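Local coordinates for protein coclaurine N-methyltransferase (Coptis japonica, PDB 6GKV) that probably transfers a methyl group from S-adenosyl-L-methionine to the ring nitrogen of coclaurine and related tetrahydroisoquinolines in alkaloid biosynthesis, at residues Asn89-Cys94 with Ile109-Leu114; Phe224-Cys229 with Ala344-Phe349. All blocks are in the same frame, centred on the assembly; numbering follows the deposited sequence.

Interaction 1: Asn89-Cys94 with Ile109-Leu114; sequences NLKGSC and IAMLDL. With SAH (S-adenosyl-L-homocysteine), chain C.
Two flat groups of 89-94 meet the helix at 109-114: the Asn89 carboxamide and the Cys94 carbonyl. The Asn89 amide meets the terminal methyl of Ile109, with Asn89 CG 4.2 Å from Ile109 CD1, and the two side chains cross at about a right angle. Cys94 O has two partners. Met111 CG comes to 3.0 Å from Cys94 O, a tight contact whose exact length is doubtful. Lys91 NZ gives Cys94 O a hydrogen bond of 2.9 Å from above the carbonyl plane, 37° out of it. The Lys91 chain runs extended and bends only at its last torsion (chi4 -66°), which turns NZ toward Ser93 and Cys94. Lys91 NZ also bonds Ser93 OG at 2.9 Å and, beyond the segments, the Tyr115 hydroxyl. Three bonds therefore hold the buried ammonium. Lys91 CE packs 3.7 Å from Leu112 CD2, with the two chains sliding past each other in opposite directions. Glu108 takes the backbone NH groups of Asn89 and Lys91. The two carboxylate oxygens of SAH go to different residues: Gly92 N bonds SAH OXT at 3.2 Å, and Ser93 OG bonds SAH O, modelled at 2.4 Å, a length too short to be trusted. Lys91 is second shell here. It probably positions the Ser93 hydroxyl, and its charge would probably favour the carboxylate. This is the amino-acid end of the S-adenosylmethionine pocket in a methyltransferase of Rossmann-like fold.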
loop_
_atom_site.group_PDB
_atom_site.type_symbol
_atom_site.label_atom_id
_atom_site.label_comp_id
_atom_site.label_asym_id
_atom_site.label_seq_id
_atom_site.Cartn_x
_atom_site.Cartn_y
_atom_site.Cartn_z
ATOM N N ASN A 89 -14.823 -18.154 24.120
ATOM C CA ASN A 89 -14.037 -18.905 23.136
ATOM C C ASN A 89 -12.532 -18.757 23.342
ATOM O O ASN A 89 -11.738 -19.369 22.621
ATOM C CB ASN A 89 -14.385 -18.482 21.701
ATOM C CG ASN A 89 -15.878 -18.369 21.456
ATOM O OD1 ASN A 89 -16.480 -17.316 21.673
ATOM N ND2 ASN A 89 -16.480 -19.459 21.002
ATOM N N LEU A 90 -12.144 -17.956 24.329
ATOM C CA LEU A 90 -10.739 -17.775 24.652
ATOM C C LEU A 90 -10.010 -17.219 23.440
ATOM O O LEU A 90 -8.969 -17.734 23.024
ATOM C CB LEU A 90 -10.113 -19.092 25.100
ATOM C CG LEU A 90 -10.874 -19.847 26.188
ATOM C CD1 LEU A 90 -10.162 -21.139 26.520
ATOM C CD2 LEU A 90 -11.035 -18.990 27.419
ATOM N N LYS A 91 -10.574 -16.167 22.865
ATOM C CA LYS A 91 -9.958 -15.520 21.725
ATOM C C LYS A 91 -8.922 -14.537 22.232
ATOM O O LYS A 91 -9.265 -13.561 22.896
ATOM C CB LYS A 91 -11.014 -14.823 20.874
ATOM C CG LYS A 91 -10.493 -14.283 19.537
ATOM C CD LYS A 91 -11.641 -13.714 18.704
ATOM C CE LYS A 91 -11.290 -13.727 17.231
ATOM N NZ LYS A 91 -10.172 -12.801 16.936
ATOM N N GLY A 92 -7.656 -14.801 21.926
ATOM C CA GLY A 92 -6.558 -13.987 22.428
ATOM C C GLY A 92 -6.081 -13.025 21.361
ATOM O O GLY A 92 -4.879 -12.784 21.206
ATOM N N SER A 93 -7.050 -12.480 20.629
ATOM C CA SER A 93 -6.813 -11.578 19.513
ATOM C C SER A 93 -8.049 -10.668 19.317
ATOM O O SER A 93 -9.085 -10.856 19.968
ATOM C CB SER A 93 -6.525 -12.383 18.242
ATOM O OG SER A 93 -7.518 -13.393 18.046
ATOM N N CYS A 94 -7.952 -9.701 18.408
ATOM C CA CYS A 94 -8.969 -8.651 18.292
ATOM C C CYS A 94 -10.421 -9.145 18.155
ATOM O O CYS A 94 -10.719 -10.022 17.353
ATOM C CB CYS A 94 -8.630 -7.754 17.103
ATOM S SG CYS A 94 -9.626 -6.279 17.034
ATOM N N ILE A 109 -17.484 -13.740 18.961
ATOM C CA ILE A 109 -18.348 -14.340 17.941
ATOM C C ILE A 109 -18.412 -13.534 16.638
ATOM O O ILE A 109 -18.292 -14.092 15.551
ATOM C CB ILE A 109 -19.783 -14.519 18.486
ATOM C CG1 ILE A 109 -19.782 -15.423 19.733
ATOM C CG2 ILE A 109 -20.708 -15.069 17.408
ATOM C CD1 ILE A 109 -19.230 -16.829 19.499
ATOM N N ALA A 110 -18.584 -12.222 16.754
ATOM C CA ALA A 110 -18.684 -11.356 15.581
ATOM C C ALA A 110 -17.411 -11.345 14.729
ATOM O O ALA A 110 -17.505 -11.363 13.492
ATOM C CB ALA A 110 -19.044 -9.951 16.001
ATOM N N MET A 111 -16.236 -11.300 15.360
ATOM C CA MET A 111 -14.978 -11.400 14.603
ATOM C C MET A 111 -14.842 -12.771 13.923
ATOM O O MET A 111 -14.400 -12.854 12.781
ATOM C CB MET A 111 -13.745 -11.191 15.489
ATOM C CG MET A 111 -13.124 -9.828 15.546
ATOM S SD MET A 111 -12.729 -8.855 14.089
ATOM C CE MET A 111 -12.048 -10.028 13.071
ATOM N N LEU A 112 -15.191 -13.833 14.646
ATOM C CA LEU A 112 -15.034 -15.189 14.146
ATOM C C LEU A 112 -15.906 -15.388 12.906
ATOM O O LEU A 112 -15.453 -15.932 11.892
ATOM C CB LEU A 112 -15.376 -16.205 15.244
ATOM C CG LEU A 112 -14.281 -16.292 16.320
ATOM C CD1 LEU A 112 -14.633 -17.239 17.470
ATOM C CD2 LEU A 112 -12.934 -16.672 15.691
ATOM N N ASP A 113 -17.150 -14.918 12.995
ATOM C CA ASP A 113 -18.057 -14.891 11.853
ATOM C C ASP A 113 -17.466 -14.111 10.686
ATOM O O ASP A 113 -17.484 -14.572 9.542
ATOM C CB ASP A 113 -19.399 -14.283 12.254
ATOM C CG ASP A 113 -20.313 -15.291 12.918
ATOM O OD1 ASP A 113 -19.968 -16.492 12.910
ATOM O OD2 ASP A 113 -21.381 -14.890 13.430
ATOM N N LEU A 114 -16.928 -12.932 10.983
ATOM C CA LEU A 114 -16.343 -12.082 9.952
ATOM C C LEU A 114 -15.159 -12.759 9.234
ATOM O O LEU A 114 -14.954 -12.555 8.041
ATOM C CB LEU A 114 -15.919 -10.740 10.566
ATOM C CG LEU A 114 -15.373 -9.683 9.610
ATOM C CD1 LEU A 114 -16.294 -9.457 8.398
ATOM C CD2 LEU A 114 -15.083 -8.373 10.348
HETATM N N SAH C . -4.530 -17.060 16.687
HETATM C CA SAH C . -4.908 -17.140 18.091
HETATM C CB SAH C . -3.807 -16.586 18.983
HETATM C CG SAH C . -2.997 -15.429 18.404
HETATM S SD SAH C . -1.581 -15.028 19.466
HETATM C C SAH C . -6.204 -16.395 18.369
HETATM O O SAH C . -6.608 -15.593 17.526
HETATM O OXT SAH C . -6.850 -16.572 19.417
HETATM C "C5'" SAH C . -0.376 -15.810 18.357
HETATM C "C4'" SAH C . -0.501 -17.334 18.252
HETATM O "O4'" SAH C . 0.510 -17.857 17.403
HETATM C "C3'" SAH C . -0.342 -18.034 19.595
HETATM O "O3'" SAH C . -1.212 -19.137 19.636
HETATM C "C2'" SAH C . 1.065 -18.577 19.597
HETATM O "O2'" SAH C . 1.089 -19.770 20.341
HETATM C "C1'" SAH C . 1.310 -18.800 18.105
HETATM N N9 SAH C . 2.736 -18.690 17.721
HETATM C C8 SAH C . 3.619 -17.664 17.983
HETATM N N7 SAH C . 4.823 -17.984 17.442
HETATM C C5 SAH C . 4.722 -19.202 16.840
HETATM C C6 SAH C . 5.634 -20.008 16.149
HETATM N N6 SAH C . 6.900 -19.621 15.968
HETATM N N1 SAH C . 5.215 -21.228 15.649
HETATM C C2 SAH C . 3.909 -21.646 15.839
HETATM N N3 SAH C . 3.014 -20.847 16.520
HETATM C C4 SAH C . 3.416 -19.649 17.013
#

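Interaction 2: Phe224-Cys229 with Ala344-Phe349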
loop_
_atom_site.group_PDB
_atom_site.type_symbol
_atom_site.label_atom_id
_atom_site.label_comp_id
_atom_site.label_asym_id
_atom_site.label_seq_id
_atom_site.Cartn_x
_atom_site.Cartn_y
_atom_site.Cartn_z
ATOM N N PHE A 224 -6.270 -16.345 4.339
ATOM C CA PHE A 224 -6.795 -15.163 5.024
ATOM C C PHE A 224 -5.896 -14.754 6.204
ATOM O O PHE A 224 -5.566 -15.572 7.081
ATOM C CB PHE A 224 -8.214 -15.391 5.516
ATOM C CG PHE A 224 -8.755 -14.229 6.313
ATOM C CD1 PHE A 224 -9.174 -13.065 5.676
ATOM C CD2 PHE A 224 -8.816 -14.284 7.693
ATOM C CE1 PHE A 224 -9.659 -11.988 6.407
ATOM C CE2 PHE A 224 -9.295 -13.205 8.429
ATOM C CZ PHE A 224 -9.719 -12.056 7.784
ATOM N N LEU A 225 -5.517 -13.479 6.226
ATOM C CA LEU A 225 -4.595 -12.956 7.236
ATOM C C LEU A 225 -5.147 -11.785 8.044
ATOM O O LEU A 225 -5.676 -10.845 7.485
ATOM C CB LEU A 225 -3.300 -12.509 6.568
ATOM C CG LEU A 225 -2.321 -11.760 7.469
ATOM C CD1 LEU A 225 -1.802 -12.709 8.499
ATOM C CD2 LEU A 225 -1.177 -11.180 6.647
ATOM N N GLU A 226 -4.994 -11.845 9.362
ATOM C CA GLU A 226 -5.211 -10.682 10.211
ATOM C C GLU A 226 -3.911 -10.315 10.937
ATOM O O GLU A 226 -3.240 -11.182 11.522
ATOM C CB GLU A 226 -6.326 -10.925 11.233
ATOM C CG GLU A 226 -6.623 -9.693 12.115
ATOM C CD GLU A 226 -7.630 -9.973 13.238
ATOM O OE1 GLU A 226 -8.847 -9.989 12.968
ATOM O OE2 GLU A 226 -7.214 -10.180 14.393
ATOM N N HIS A 227 -3.552 -9.033 10.882
ATOM C CA HIS A 227 -2.444 -8.531 11.666
ATOM C C HIS A 227 -2.785 -7.161 12.179
ATOM O O HIS A 227 -3.429 -6.388 11.489
ATOM C CB HIS A 227 -1.161 -8.462 10.856
ATOM C CG HIS A 227 -1.247 -7.567 9.663
ATOM N ND1 HIS A 227 -0.804 -6.262 9.684
ATOM C CD2 HIS A 227 -1.702 -7.791 8.408
ATOM C CE1 HIS A 227 -0.980 -5.721 8.491
ATOM N NE2 HIS A 227 -1.523 -6.627 7.697
ATOM N N ILE A 228 -2.367 -6.853 13.394
ATOM C CA ILE A 228 -2.551 -5.508 13.868
ATOM C C ILE A 228 -1.542 -4.665 13.089
ATOM O O ILE A 228 -0.588 -5.213 12.538
ATOM C CB ILE A 228 -2.367 -5.417 15.398
ATOM C CG1 ILE A 228 -1.051 -6.068 15.820
ATOM C CG2 ILE A 228 -3.514 -6.138 16.078
ATOM C CD1 ILE A 228 0.138 -5.160 15.756
ATOM N N CYS A 229 -1.748 -3.351 13.018
ATOM C CA CYS A 229 -0.847 -2.497 12.246
ATOM C C CYS A 229 -0.899 -1.060 12.718
ATOM O O CYS A 229 -1.741 -0.708 13.560
ATOM C CB CYS A 229 -1.214 -2.552 10.772
ATOM S SG CYS A 229 -2.822 -1.812 10.482
ATOM N N ALA A 344 -6.299 -2.805 12.960
ATOM C CA ALA A 344 -6.263 -4.152 12.414
ATOM C C ALA A 344 -6.469 -4.188 10.899
ATOM O O ALA A 344 -7.340 -3.515 10.342
ATOM C CB ALA A 344 -7.305 -5.016 13.099
ATOM N N SER A 345 -5.644 -4.996 10.243
ATOM C CA SER A 345 -5.678 -5.193 8.794
ATOM C C SER A 345 -6.048 -6.615 8.416
ATOM O O SER A 345 -5.469 -7.582 8.941
ATOM C CB SER A 345 -4.314 -4.842 8.199
ATOM O OG SER A 345 -4.239 -5.160 6.819
ATOM N N HIS A 346 -7.002 -6.749 7.497
ATOM C CA HIS A 346 -7.355 -8.046 6.907
ATOM C C HIS A 346 -6.963 -8.154 5.427
ATOM O O HIS A 346 -7.396 -7.347 4.588
ATOM C CB HIS A 346 -8.854 -8.316 7.044
ATOM C CG HIS A 346 -9.300 -8.569 8.455
ATOM N ND1 HIS A 346 -10.625 -8.692 8.807
ATOM C CD2 HIS A 346 -8.590 -8.728 9.593
ATOM C CE1 HIS A 346 -10.718 -8.911 10.107
ATOM N NE2 HIS A 346 -9.498 -8.949 10.606
ATOM N N VAL A 347 -6.174 -9.175 5.109
ATOM C CA VAL A 347 -5.772 -9.426 3.738
ATOM C C VAL A 347 -6.207 -10.808 3.250
ATOM O O VAL A 347 -5.960 -11.825 3.916
ATOM C CB VAL A 347 -4.254 -9.305 3.563
ATOM C CG1 VAL A 347 -3.917 -9.259 2.085
ATOM C CG2 VAL A 347 -3.726 -8.053 4.270
ATOM N N LEU A 348 -6.848 -10.842 2.075
ATOM C CA LEU A 348 -7.210 -12.115 1.460
ATOM C C LEU A 348 -6.281 -12.378 0.276
ATOM O O LEU A 348 -6.140 -11.536 -0.609
ATOM C CB LEU A 348 -8.685 -12.127 1.030
ATOM C CG LEU A 348 -9.240 -13.456 0.486
ATOM C CD1 LEU A 348 -9.174 -14.570 1.526
ATOM C CD2 LEU A 348 -10.667 -13.306 -0.052
ATOM N N PHE A 349 -5.612 -13.521 0.295
ATOM C CA PHE A 349 -4.672 -13.907 -0.759
ATOM C C PHE A 349 -5.162 -15.142 -1.512
ATOM O O PHE A 349 -5.744 -16.042 -0.902
ATOM C CB PHE A 349 -3.289 -14.260 -0.202
ATOM C CG PHE A 349 -2.582 -13.151 0.529
ATOM C CD1 PHE A 349 -1.799 -12.238 -0.159
ATOM C CD2 PHE A 349 -2.624 -13.086 1.929
ATOM C CE1 PHE A 349 -1.103 -11.242 0.524
ATOM C CE2 PHE A 349 -1.923 -12.105 2.634
ATOM C CZ PHE A 349 -1.154 -11.184 1.934
#
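Glu226 and His346 lie side by side and point the same way, with carboxylate and imidazole planes only 2° apart. His346 NE2 donates to Glu226 OE1 at 2.7 Å, in the ring plane and on the anti lone pair of the oxygen. Glu226 OE1 is also bonded to the Tyr115 hydroxyl. His346 CG sits beside its backbone N (chi1 -69°), which brings the ring across to the neighbouring strand. There Phe224 turns an edge to one imidazole face, a T-shaped pair with planes at 70° and Phe224 CZ 3.6 Å from His346 CG. Replacing His346 by alanine would probably leave Glu226 OE1 without this donor, Arg118 without the ND1 it bonds, and the Phe224 edge without a face to meet. The strands are neighbours in the seven-stranded 3-2-1-4-5-7-6 sheet of class I methyltransferases, and 342-350 is the strand that runs antiparallel to both its neighbours. Leu225 with Val347 and His227 with Ser345 are the hydrogen-bonded pairs; Leu225 N to Val347 O is 2.9 Å. Their side chains share the other face of the sheet. Ser345 CB lies over the His227 ring, 3.7 Å from its centroid, a CH-pi contact. Leu225 CD2 meets the edge of the Phe349 ring at CE2, 4.2 Å away.

How the interactions relate
Interaction 1 and interaction 2 have centres about 14 Å apart, yet they touch. Met111, on the helix of interaction 1, puts its CE methyl 3.2 Å from Glu226 OE1 and 3.4 Å from His346 CE1. Cys94 CB lies 3.9 Å from Glu226 OE2. The Tyr115 hydroxyl joins the polar networks, since it bonds both Lys91 NZ and Glu226 OE1. Glu198 of the N-methylheliamine pocket is hydrogen-bonded to Cys94 N and lies close to Glu226 OE2. While the 89-94 loop serves SAH, the 224-229 strand reaches the other ligand: the Ile228 side chain is about 4 Å from N-methylheliamine, and that of Glu226 about 6 Å from SAH.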